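Local coordinates for protein esterase (uncultured bacterium pCosCE1, PDB 7ATL) that hydrolyses carboxylic esters as a family VIII carboxylesterase with a beta-lactamase fold and also shows promiscuous acyltransferase activity, at residues G23-S28 and G370-Q375; A119-R124 and A159-E164; I231-L236 and A250-L255. All blocks are in the same frame, centred on the assembly; numbering follows the deposited sequence.

Interaction 1: residues G23-S28 and G370-Q375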
# COMPACT_ATOMS: atom_id res chain seq x y z
N GLY A 23 -5.47 -22.98 8.62
CA GLY A 23 -6.21 -22.42 7.46
C GLY A 23 -6.49 -20.92 7.61
O GLY A 23 -7.59 -20.47 7.19
N ARG A 24 -5.56 -20.16 8.20
CA ARG A 24 -5.65 -18.68 8.37
C ARG A 24 -5.01 -18.03 7.14
O ARG A 24 -5.52 -17.01 6.68
CB ARG A 24 -4.97 -18.24 9.67
CG ARG A 24 -5.88 -18.19 10.89
CD ARG A 24 -5.07 -18.30 12.18
NE ARG A 24 -4.02 -17.29 12.28
CZ ARG A 24 -2.73 -17.50 12.55
NH1 ARG A 24 -2.23 -18.70 12.80
NH2 ARG A 24 -1.91 -16.45 12.59
N ILE A 25 -3.95 -18.65 6.62
CA ILE A 25 -3.15 -18.22 5.44
C ILE A 25 -3.08 -19.41 4.48
O ILE A 25 -2.92 -20.55 4.96
CB ILE A 25 -1.75 -17.76 5.88
CG1 ILE A 25 -1.84 -16.56 6.82
CG2 ILE A 25 -0.83 -17.46 4.70
CD1 ILE A 25 -2.57 -15.36 6.22
N VAL A 26 -3.17 -19.15 3.19
CA VAL A 26 -3.08 -20.17 2.12
C VAL A 26 -1.62 -20.29 1.68
O VAL A 26 -1.12 -21.44 1.54
CB VAL A 26 -4.03 -19.78 0.97
CG1 VAL A 26 -3.83 -20.65 -0.27
CG2 VAL A 26 -5.47 -19.80 1.45
N GLY A 27 -0.99 -19.13 1.46
CA GLY A 27 0.42 -18.99 1.06
C GLY A 27 0.97 -17.61 1.38
O GLY A 27 0.19 -16.63 1.48
N SER A 28 2.28 -17.51 1.59
CA SER A 28 2.97 -16.22 1.88
C SER A 28 4.40 -16.29 1.35
O SER A 28 4.93 -17.41 1.18
CB SER A 28 2.96 -15.86 3.35
OG SER A 28 3.90 -16.63 4.07
N GLY A 370 -5.18 -9.49 10.30
CA GLY A 370 -5.31 -10.67 11.18
C GLY A 370 -4.19 -10.75 12.20
O GLY A 370 -3.48 -9.75 12.39
N ARG A 371 -4.01 -11.91 12.81
CA ARG A 371 -2.90 -12.18 13.77
C ARG A 371 -1.57 -12.33 13.01
O ARG A 371 -0.52 -11.97 13.59
CB ARG A 371 -3.28 -13.37 14.66
CG ARG A 371 -4.30 -13.00 15.74
CD ARG A 371 -5.12 -14.17 16.27
NE ARG A 371 -4.33 -15.14 17.04
CZ ARG A 371 -4.04 -16.40 16.68
NH1 ARG A 371 -3.31 -17.14 17.48
NH2 ARG A 371 -4.48 -16.92 15.54
N TYR A 372 -1.59 -12.77 11.75
CA TYR A 372 -0.39 -13.20 11.00
C TYR A 372 0.66 -12.10 10.95
O TYR A 372 1.80 -12.35 11.29
CB TYR A 372 -0.72 -13.63 9.57
CG TYR A 372 0.45 -14.19 8.81
CD1 TYR A 372 1.05 -15.38 9.19
CD2 TYR A 372 0.95 -13.55 7.69
CE1 TYR A 372 2.11 -15.93 8.46
CE2 TYR A 372 1.99 -14.09 6.95
CZ TYR A 372 2.56 -15.28 7.33
OH TYR A 372 3.59 -15.80 6.61
N PRO A 373 0.34 -10.87 10.46
CA PRO A 373 1.35 -9.82 10.36
C PRO A 373 2.02 -9.51 11.71
O PRO A 373 3.21 -9.27 11.71
CB PRO A 373 0.59 -8.59 9.82
CG PRO A 373 -0.87 -8.91 10.03
CD PRO A 373 -0.97 -10.41 9.98
N LEU A 374 1.25 -9.58 12.81
CA LEU A 374 1.73 -9.26 14.18
C LEU A 374 2.64 -10.37 14.72
O LEU A 374 3.66 -10.04 15.37
CB LEU A 374 0.53 -9.05 15.11
CG LEU A 374 -0.39 -7.87 14.76
CD1 LEU A 374 -1.24 -7.47 15.97
CD2 LEU A 374 0.42 -6.68 14.23
N GLN A 375 2.28 -11.63 14.47
CA GLN A 375 3.06 -12.79 14.96
C GLN A 375 4.36 -12.85 14.16
O GLN A 375 5.37 -13.27 14.75
CB GLN A 375 2.32 -14.11 14.77
CG GLN A 375 1.11 -14.27 15.67
CD GLN A 375 0.20 -15.31 15.06
OE1 GLN A 375 0.21 -15.56 13.85
NE2 GLN A 375 -0.61 -15.92 15.90

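Interaction 2: residues A119-R124 and A159-E164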
# COMPACT_ATOMS: atom_id res chain seq x y z
N ALA A 119 -6.09 15.50 2.60
CA ALA A 119 -6.68 16.30 1.49
C ALA A 119 -8.20 16.48 1.65
O ALA A 119 -8.78 17.29 0.89
CB ALA A 119 -6.42 15.62 0.18
N GLY A 120 -8.83 15.72 2.55
CA GLY A 120 -10.30 15.72 2.73
C GLY A 120 -10.99 14.75 1.79
O GLY A 120 -12.26 14.72 1.76
N LEU A 121 -10.21 13.94 1.07
CA LEU A 121 -10.74 12.89 0.19
C LEU A 121 -11.11 11.65 1.01
O LEU A 121 -10.73 11.57 2.23
CB LEU A 121 -9.69 12.59 -0.88
CG LEU A 121 -9.38 13.78 -1.77
CD1 LEU A 121 -8.09 13.57 -2.56
CD2 LEU A 121 -10.55 14.05 -2.70
N ASP A 122 -11.87 10.76 0.39
CA ASP A 122 -12.40 9.54 1.04
C ASP A 122 -12.09 8.32 0.16
O ASP A 122 -11.37 8.45 -0.84
CB ASP A 122 -13.90 9.69 1.35
CG ASP A 122 -14.39 8.92 2.58
OD1 ASP A 122 -13.58 8.14 3.15
OD2 ASP A 122 -15.58 9.09 2.94
N TYR A 123 -12.57 7.17 0.58
CA TYR A 123 -12.63 5.93 -0.22
C TYR A 123 -14.09 5.51 -0.25
O TYR A 123 -14.76 5.70 0.78
CB TYR A 123 -11.76 4.84 0.42
CG TYR A 123 -10.44 4.56 -0.25
CD1 TYR A 123 -10.35 4.39 -1.63
CD2 TYR A 123 -9.30 4.36 0.50
CE1 TYR A 123 -9.14 4.09 -2.24
CE2 TYR A 123 -8.08 4.04 -0.09
CZ TYR A 123 -8.01 3.92 -1.46
OH TYR A 123 -6.81 3.63 -2.02
N ARG A 124 -14.56 4.98 -1.38
CA ARG A 124 -15.93 4.47 -1.54
C ARG A 124 -16.12 3.32 -0.55
O ARG A 124 -17.26 3.16 -0.03
CB ARG A 124 -16.14 4.02 -2.99
CG ARG A 124 -17.56 3.63 -3.37
CD ARG A 124 -17.58 3.18 -4.81
NE ARG A 124 -18.17 1.85 -4.90
CZ ARG A 124 -17.61 0.76 -5.42
NH1 ARG A 124 -16.40 0.78 -5.94
NH2 ARG A 124 -18.30 -0.37 -5.43
N ALA A 159 -17.46 15.25 -5.98
CA ALA A 159 -17.83 14.88 -4.61
C ALA A 159 -17.36 15.96 -3.62
O ALA A 159 -16.28 16.51 -3.77
CB ALA A 159 -17.27 13.51 -4.26
N ASP A 160 -18.13 16.18 -2.58
CA ASP A 160 -17.72 17.01 -1.43
C ASP A 160 -16.43 16.42 -0.85
O ASP A 160 -16.37 15.19 -0.64
CB ASP A 160 -18.85 17.06 -0.39
CG ASP A 160 -20.09 17.82 -0.85
OD1 ASP A 160 -20.05 18.42 -1.97
OD2 ASP A 160 -21.08 17.84 -0.06
N LEU A 161 -15.45 17.28 -0.57
CA LEU A 161 -14.42 17.01 0.45
C LEU A 161 -15.12 16.88 1.80
O LEU A 161 -16.20 17.46 1.97
CB LEU A 161 -13.41 18.15 0.47
CG LEU A 161 -12.61 18.34 -0.81
CD1 LEU A 161 -11.83 19.65 -0.77
CD2 LEU A 161 -11.68 17.16 -1.05
N LEU A 162 -14.51 16.16 2.74
CA LEU A 162 -15.09 15.93 4.08
C LEU A 162 -14.51 16.91 5.10
O LEU A 162 -15.06 16.97 6.19
CB LEU A 162 -14.85 14.47 4.46
CG LEU A 162 -15.83 13.54 3.76
CD1 LEU A 162 -15.32 13.12 2.40
CD2 LEU A 162 -16.16 12.34 4.62
N ALA A 163 -13.49 17.67 4.76
CA ALA A 163 -12.77 18.54 5.71
C ALA A 163 -11.76 19.42 4.98
O ALA A 163 -11.36 19.06 3.84
CB ALA A 163 -12.11 17.68 6.76
N GLU A 164 -11.38 20.54 5.60
CA GLU A 164 -10.32 21.44 5.09
C GLU A 164 -9.06 20.61 4.86
O GLU A 164 -8.61 19.90 5.78
CB GLU A 164 -10.00 22.56 6.07
CG GLU A 164 -10.51 23.92 5.66
CD GLU A 164 -10.37 24.87 6.82
OE1 GLU A 164 -9.21 25.05 7.24
OE2 GLU A 164 -11.41 25.38 7.36

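Interaction 3: residues I231-L236 and A250-L255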
# COMPACT_ATOMS: atom_id res chain seq x y z
N ILE A 231 -11.47 -15.40 -4.35
CA ILE A 231 -12.28 -14.16 -4.54
C ILE A 231 -12.80 -14.19 -5.98
O ILE A 231 -11.98 -14.40 -6.89
CB ILE A 231 -11.44 -12.92 -4.21
CG1 ILE A 231 -11.06 -12.88 -2.72
CG2 ILE A 231 -12.16 -11.65 -4.67
CD1 ILE A 231 -9.93 -11.90 -2.36
N ARG A 232 -14.11 -14.03 -6.18
CA ARG A 232 -14.69 -13.99 -7.55
C ARG A 232 -14.75 -12.52 -7.96
O ARG A 232 -14.97 -11.68 -7.08
CB ARG A 232 -16.05 -14.71 -7.60
CG ARG A 232 -15.94 -16.23 -7.53
CD ARG A 232 -17.24 -16.97 -7.23
NE ARG A 232 -18.22 -16.17 -6.47
CZ ARG A 232 -18.54 -16.30 -5.17
NH1 ARG A 232 -17.97 -17.24 -4.42
NH2 ARG A 232 -19.45 -15.49 -4.63
N ASP A 233 -14.51 -12.23 -9.23
CA ASP A 233 -14.61 -10.84 -9.75
C ASP A 233 -15.89 -10.21 -9.21
O ASP A 233 -16.93 -10.91 -9.25
CB ASP A 233 -14.59 -10.80 -11.28
CG ASP A 233 -13.20 -10.60 -11.87
OD1 ASP A 233 -12.22 -10.77 -11.11
OD2 ASP A 233 -13.11 -10.27 -13.09
N GLY A 234 -15.79 -8.97 -8.71
CA GLY A 234 -16.93 -8.12 -8.30
C GLY A 234 -17.52 -8.55 -6.97
O GLY A 234 -18.60 -8.07 -6.62
N MET A 235 -16.82 -9.37 -6.20
CA MET A 235 -17.26 -9.76 -4.83
C MET A 235 -17.25 -8.55 -3.89
O MET A 235 -16.21 -7.85 -3.83
CB MET A 235 -16.30 -10.83 -4.29
CG MET A 235 -16.85 -11.74 -3.22
SD MET A 235 -15.78 -13.20 -3.16
CE MET A 235 -16.91 -14.36 -2.38
N LEU A 236 -18.33 -8.36 -3.13
CA LEU A 236 -18.41 -7.36 -2.04
C LEU A 236 -18.12 -8.03 -0.69
O LEU A 236 -19.03 -8.68 -0.15
CB LEU A 236 -19.80 -6.71 -2.02
CG LEU A 236 -20.26 -6.03 -3.31
CD1 LEU A 236 -21.41 -5.07 -3.03
CD2 LEU A 236 -19.13 -5.29 -3.99
N ALA A 250 -11.91 -7.29 -7.83
CA ALA A 250 -11.95 -7.95 -9.14
C ALA A 250 -10.54 -8.44 -9.46
O ALA A 250 -9.76 -7.76 -10.12
CB ALA A 250 -12.51 -7.01 -10.17
N PRO A 251 -10.18 -9.65 -8.97
CA PRO A 251 -8.87 -10.24 -9.24
C PRO A 251 -8.45 -10.34 -10.72
O PRO A 251 -7.27 -10.40 -10.96
CB PRO A 251 -8.94 -11.61 -8.58
CG PRO A 251 -9.94 -11.39 -7.47
CD PRO A 251 -10.99 -10.49 -8.08
N SER A 252 -9.37 -10.28 -11.67
CA SER A 252 -9.02 -10.27 -13.12
C SER A 252 -8.39 -8.93 -13.52
O SER A 252 -7.66 -8.91 -14.52
CB SER A 252 -10.21 -10.61 -13.99
OG SER A 252 -11.17 -9.56 -13.98
N ARG A 253 -8.66 -7.84 -12.78
CA ARG A 253 -8.19 -6.48 -13.15
C ARG A 253 -6.68 -6.48 -13.42
O ARG A 253 -6.25 -5.87 -14.43
CB ARG A 253 -8.54 -5.49 -12.03
CG ARG A 253 -8.38 -4.03 -12.42
CD ARG A 253 -8.66 -3.13 -11.24
NE ARG A 253 -8.92 -1.76 -11.64
CZ ARG A 253 -7.99 -0.89 -12.00
NH1 ARG A 253 -6.71 -1.23 -12.01
NH2 ARG A 253 -8.36 0.34 -12.33
N ALA A 254 -5.91 -7.18 -12.58
CA ALA A 254 -4.44 -7.34 -12.65
C ALA A 254 -3.98 -7.86 -14.02
O ALA A 254 -2.78 -7.71 -14.33
CB ALA A 254 -3.99 -8.27 -11.54
N LEU A 255 -4.87 -8.47 -14.82
CA LEU A 255 -4.50 -9.10 -16.13
C LEU A 255 -4.88 -8.20 -17.29
O LEU A 255 -4.47 -8.51 -18.40
CB LEU A 255 -5.17 -10.47 -16.25
CG LEU A 255 -4.81 -11.47 -15.15
CD1 LEU A 255 -5.65 -12.73 -15.24
CD2 LEU A 255 -3.33 -11.81 -15.18

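Interaction 1: residues G23-S28 and G370-Q375
Arg24 reaches across to helix 372-381 and gives NH2 to Gln375 OE1, 2.6 Å away. The bond is weak, because its N-H...O angle is only 129°. The amide of Gln375 stands almost perpendicular to the guanidinium. OE1 comes to the edge of the guanidinium, near its plane. The other nitrogens of Arg24 have acid partners: NE pairs with Glu366 and NH1 with Glu22. Glu366 OE2 also accepts the backbone N-H of Tyr372, which lies at the edge of the same guanidinium. One carboxylate oxygen thus ties Arg24 to Tyr372.

Arg371 NH2 lies over one face of the Arg24 guanidinium, 3.3 Å from Arg24 NE. Both atoms are donors, so no hydrogen bond joins them. Glu22 and Glu366, both touched by the Arg371 side chain, probably offset the like charges.

Below this polar layer the contact is buried. Ile25 CG1 lies over one face of the Tyr372 ring, 4.0 Å from its centroid, in a CH-pi contact 18° off the ring normal. Tyr372 CG is anti to the backbone N (chi1 -175°), which carries the ring across Ile25, toward Ser28 of strand 27-34. There Tyr372 OH meets Ser28 OG at 2.7 Å in a hydrogen bond whose direction is open. Tyr372 OH also bonds to Ser16 OG of helix 3-21, so two hydroxyls satisfy this buried group.

Gly23 ends helix 3-21 in a Schellman motif, and the chain then turns into strand 27-34. The contact therefore joins the N-terminal helix and its strand to the C-terminal helix. This packing of terminal helices on one face of the antiparallel sheet is characteristic of the serine beta-lactamase fold.

Interaction 2: residues A119-R124 and A159-E164
Gly120 O accepts the backbone N-H of Leu162 at 2.8 Å and makes the one hydrogen bond between the two loops. The bond is nearly straight, with an N-H...O angle of 163°. The N-H lies in the carbonyl plane and uses a lone pair of the oxygen. Leu161 CA approaches the same oxygen at 3.4 Å in a CA-H...O contact.

The tight part of the contact is centred on Gly120. Its CA lies 3.7 Å from Ala163 O, and the backbones come this close because Gly120 has no side chain to hold them apart. Its positive phi (86°) also suits glycine. Beside it, Leu161 turns its CD2 branch inward over the first loop. Leu161 CD2 touches the carbonyl oxygen of Ala119. Leu161 CD2 also lies 3.7 Å from Leu121 CD2. The two leucines meet obliquely by single methyl groups. Leu121 and Ala119 in turn rest on Leu114 of helix 111-116, so this side is buried.

The looser side belongs to Leu162, which is exposed. Its CD1 lies 3.5 Å from Gly120 O and also faces Asp122 CB. Its CD2 comes 3.7 Å from Asp122 OD2, a van der Waals contact of a methyl with a carboxylate oxygen. The carboxylate has polar partners elsewhere: OD2 bonds to Gln127 NE2, and OD1 takes a weak bond from Tyr123 N.

The contact is a pairing of two irregular loops, the one after helix 111-116 and the one after helix 149-157. The first loop continues to Tyr123, which does not touch 159-164 and whose OH bonds to Lys68 NZ. Ser65, Lys68 and Tyr123 match the Ser-x-x-Lys and tyrosine pattern of family VIII carboxylesterases and class C beta-lactamases, so this loop probably runs on into the wall of the active site.

Interaction 3: residues I231-L236 and A250-L255
Asp233 turns its carboxylate onto the start of the 250-255 segment. The polar part rests on one clear hydrogen bond, from Ser252 N to Asp233 OD1 at 2.9 Å with an N-H...O angle of 160°. OD1 uses its syn lone pair, on the side of the other oxygen. Asp233 OD2 and Ser252 OG are modelled too close for a real contact, so their relation is doubtful.

Van der Waals contacts lie beside this bond. Pro251 has no N-H to offer, and its CD lies 3.3 Å from Asp233 OD1. Ala250 CB stands 3.9 Å from Asp233 OD1.

The apolar part is Ile231 against the proline ring. Ile231 CG2, anti to the backbone N, meets Pro251 CG at 3.6 Å, with the two side chains crossing at about a right angle. Ile231 is buried and also rests on Leu249 and His222.

Backbone bonds shape both sides. Arg232 to Met235 form a type II beta turn, closed by Met235 N to Arg232 O at 3.1 Å, with Gly234 at positive phi. Within 250-255, Arg253 N bonds to Ala250 O. Strand 235-238 pairs with strand 246-249. The whole is a type II turn leading into a two-stranded antiparallel hairpin, packed on the residues that leave its second strand, just ahead of the 3-10 segment 253-255.

All three contacts lie well away from the centre of the chain, but they serve different parts of the fold. Interaction 1 joins parts near the two ends of the chain, the region after the N-terminal helix and the C-terminal helix, beside the main antiparallel sheet. Both other contacts fall between its segments in sequence. It combines a charged outer layer with a buried aromatic and hydroxyl layer. Interaction 2 is the most buried and relies on backbone and leucine methyls. Interaction 3 is partly exposed and pairs a carboxylate with a backbone N-H. Interactions 2 and 3 approach to about 5 Å between nearest atoms without touching; Glu143 links them, bonding to Arg124 and to Arg253.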